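Local coordinates for protein SSD1 (Saccharomyces cerevisiae S288C, PDB 7AM1) that binds the untranslated regions of mRNAs to repress their translation, as a pseudonuclease member of the RNase II family, at residues T734-L739 and F746-P751. Sequence-based numbering, arbitrary orientation.
Sequences TMATVL and FDVFIP
Thr734 meets Ile750 through methyl groups alone, CG2 to CG2 at 4.1 Å, while its hydroxyl turns to the backbone N of Arg851. Two residues on, Ala736 places its methyl over the backbone of the partner strand: CB is 3.6 Å from O of Phe749 and also packs on CG1 of Ile750 and CB of Val748. Thr737 forms the hydrogen-bonded antiparallel pair with Phe749. Its N reaches O of Phe749 over 3.2 Å in an almost straight bond (175° at the hydrogen), and its O takes N of Phe749 at 3.0 Å; this carbonyl also receives a CA-H...O contact from Val748. On the same face of the sheet the two side chains run side by side. CG of Phe749 sits between its own N and carbonyl carbon (chi1 66°), which lays the ring along the neighbouring strand, and CG2 of Thr737 lies 3.4 Å from CE1 of Phe749. The pair belongs to a hairpin of strands 732-741 and 745-750 in the DIS3L2-type C-terminal region of this RNase II-family protein, part of a five-stranded antiparallel sheet whose strand order is consistent with the OB fold of that region, with strands 755-760 and 888-896 flanking the hairpin. Val738 faces Val748 in the non-hydrogen-bonded pair, where the CA atoms close to 4.4 Å; its CG2 bridges CG1 of Val748 and CD2 of Phe746, and Ile889 of strand 888-896 adjoins this apolar face. Leu739 donates its N to O of Asp747, 2.8 Å away, and the carboxylate of Asp747 hydrogen-bonds through OD2 to OH of Tyr742 and forms a salt bridge through OD1 with NE of Arg758. The Leu739 side chain crosses that of Phe749 at roughly a right angle, with CB and CD2 against CD1 of Phe749 and its own CD1 against CE1 of that ring, and helix 617-629 packs on both residues through Leu626 and Ile625.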
loop_
_atom_site.group_PDB
_atom_site.type_symbol
_atom_site.label_atom_id
_atom_site.label_comp_id
_atom_site.label_asym_id
_atom_site.label_seq_id
_atom_site.Cartn_x
_atom_site.Cartn_y
_atom_site.Cartn_z
ATOM N N THR A 734 0.869 -24.079 7.145
ATOM C CA THR A 734 1.654 -23.272 8.062
ATOM C C THR A 734 0.793 -22.863 9.243
ATOM O O THR A 734 -0.435 -22.788 9.142
ATOM C CB THR A 734 2.225 -22.019 7.383
ATOM O OG1 THR A 734 3.117 -21.351 8.287
ATOM C CG2 THR A 734 1.118 -21.064 6.980
ATOM N N MET A 735 1.451 -22.597 10.364
ATOM C CA MET A 735 0.756 -22.036 11.510
ATOM C C MET A 735 0.453 -20.571 11.228
ATOM O O MET A 735 1.275 -19.851 10.655
ATOM C CB MET A 735 1.598 -22.180 12.777
ATOM C CG MET A 735 1.902 -23.621 13.159
ATOM S SD MET A 735 0.406 -24.605 13.383
ATOM C CE MET A 735 -0.381 -23.702 14.715
ATOM N N ALA A 736 -0.754 -20.148 11.586
ATOM C CA ALA A 736 -1.180 -18.765 11.445
ATOM C C ALA A 736 -1.840 -18.328 12.745
ATOM O O ALA A 736 -2.171 -19.149 13.604
ATOM C CB ALA A 736 -2.144 -18.593 10.261
ATOM N N THR A 737 -2.055 -17.024 12.874
ATOM C CA THR A 737 -2.705 -16.445 14.043
ATOM C C THR A 737 -4.077 -15.920 13.647
ATOM O O THR A 737 -4.224 -15.271 12.605
ATOM C CB THR A 737 -1.860 -15.315 14.643
ATOM O OG1 THR A 737 -0.604 -15.841 15.091
ATOM C CG2 THR A 737 -2.589 -14.647 15.805
ATOM N N VAL A 738 -5.076 -16.219 14.472
ATOM C CA VAL A 738 -6.434 -15.731 14.259
ATOM C C VAL A 738 -6.505 -14.273 14.689
ATOM O O VAL A 738 -6.133 -13.929 15.816
ATOM C CB VAL A 738 -7.446 -16.585 15.038
ATOM C CG1 VAL A 738 -8.856 -16.038 14.861
ATOM C CG2 VAL A 738 -7.359 -18.042 14.600
ATOM N N LEU A 739 -6.993 -13.414 13.795
ATOM C CA LEU A 739 -7.080 -11.982 14.058
ATOM C C LEU A 739 -8.493 -11.526 14.390
ATOM O O LEU A 739 -8.673 -10.685 15.277
ATOM C CB LEU A 739 -6.553 -11.205 12.848
ATOM C CG LEU A 739 -6.302 -9.708 13.027
ATOM C CD1 LEU A 739 -5.391 -9.444 14.211
ATOM C CD2 LEU A 739 -5.695 -9.126 11.756
ATOM N N PHE A 746 -13.475 -16.537 9.693
ATOM C CA PHE A 746 -12.539 -15.856 10.572
ATOM C C PHE A 746 -11.312 -15.469 9.763
ATOM O O PHE A 746 -10.977 -16.116 8.768
ATOM C CB PHE A 746 -12.151 -16.719 11.783
ATOM C CG PHE A 746 -11.541 -18.059 11.435
ATOM C CD1 PHE A 746 -12.346 -19.149 11.129
ATOM C CD2 PHE A 746 -10.165 -18.235 11.448
ATOM C CE1 PHE A 746 -11.790 -20.387 10.827
ATOM C CE2 PHE A 746 -9.599 -19.473 11.144
ATOM C CZ PHE A 746 -10.419 -20.550 10.832
ATOM N N ASP A 747 -10.655 -14.401 10.204
ATOM C CA ASP A 747 -9.464 -13.892 9.543
ATOM C C ASP A 747 -8.215 -14.415 10.237
ATOM O O ASP A 747 -8.159 -14.504 11.469
ATOM C CB ASP A 747 -9.458 -12.360 9.531
ATOM C CG ASP A 747 -10.643 -11.783 8.781
ATOM O OD1 ASP A 747 -11.201 -12.502 7.923
ATOM O OD2 ASP A 747 -11.011 -10.616 9.047
ATOM N N VAL A 748 -7.219 -14.769 9.436
ATOM C CA VAL A 748 -5.919 -15.194 9.929
ATOM C C VAL A 748 -4.877 -14.324 9.250
ATOM O O VAL A 748 -5.080 -13.840 8.132
ATOM C CB VAL A 748 -5.646 -16.691 9.655
ATOM C CG1 VAL A 748 -6.661 -17.566 10.380
ATOM C CG2 VAL A 748 -5.676 -16.971 8.159
ATOM N N PHE A 749 -3.757 -14.116 9.927
ATOM C CA PHE A 749 -2.625 -13.462 9.293
ATOM C C PHE A 749 -1.388 -14.315 9.516
ATOM O O PHE A 749 -1.298 -15.092 10.473
ATOM C CB PHE A 749 -2.424 -12.019 9.794
ATOM C CG PHE A 749 -2.028 -11.913 11.229
ATOM C CD1 PHE A 749 -2.948 -12.147 12.234
ATOM C CD2 PHE A 749 -0.741 -11.543 11.571
ATOM C CE1 PHE A 749 -2.589 -12.040 13.561
ATOM C CE2 PHE A 749 -0.370 -11.435 12.895
ATOM C CZ PHE A 749 -1.297 -11.682 13.895
ATOM N N ILE A 750 -0.459 -14.191 8.580
ATOM C CA ILE A 750 0.736 -15.025 8.544
ATOM C C ILE A 750 1.905 -14.055 8.446
ATOM O O ILE A 750 2.235 -13.602 7.341
ATOM C CB ILE A 750 0.677 -16.008 7.366
ATOM C CG1 ILE A 750 -0.703 -16.683 7.316
ATOM C CG2 ILE A 750 1.772 -17.059 7.497
ATOM C CD1 ILE A 750 -0.957 -17.512 6.070
ATOM N N PRO A 751 2.530 -13.671 9.564
ATOM C CA PRO A 751 3.580 -12.642 9.490
ATOM C C PRO A 751 4.735 -13.025 8.588
ATOM O O PRO A 751 5.396 -12.138 8.031
ATOM C CB PRO A 751 4.027 -12.486 10.951
ATOM C CG PRO A 751 2.872 -12.963 11.760
ATOM C CD PRO A 751 2.234 -14.062 10.955
#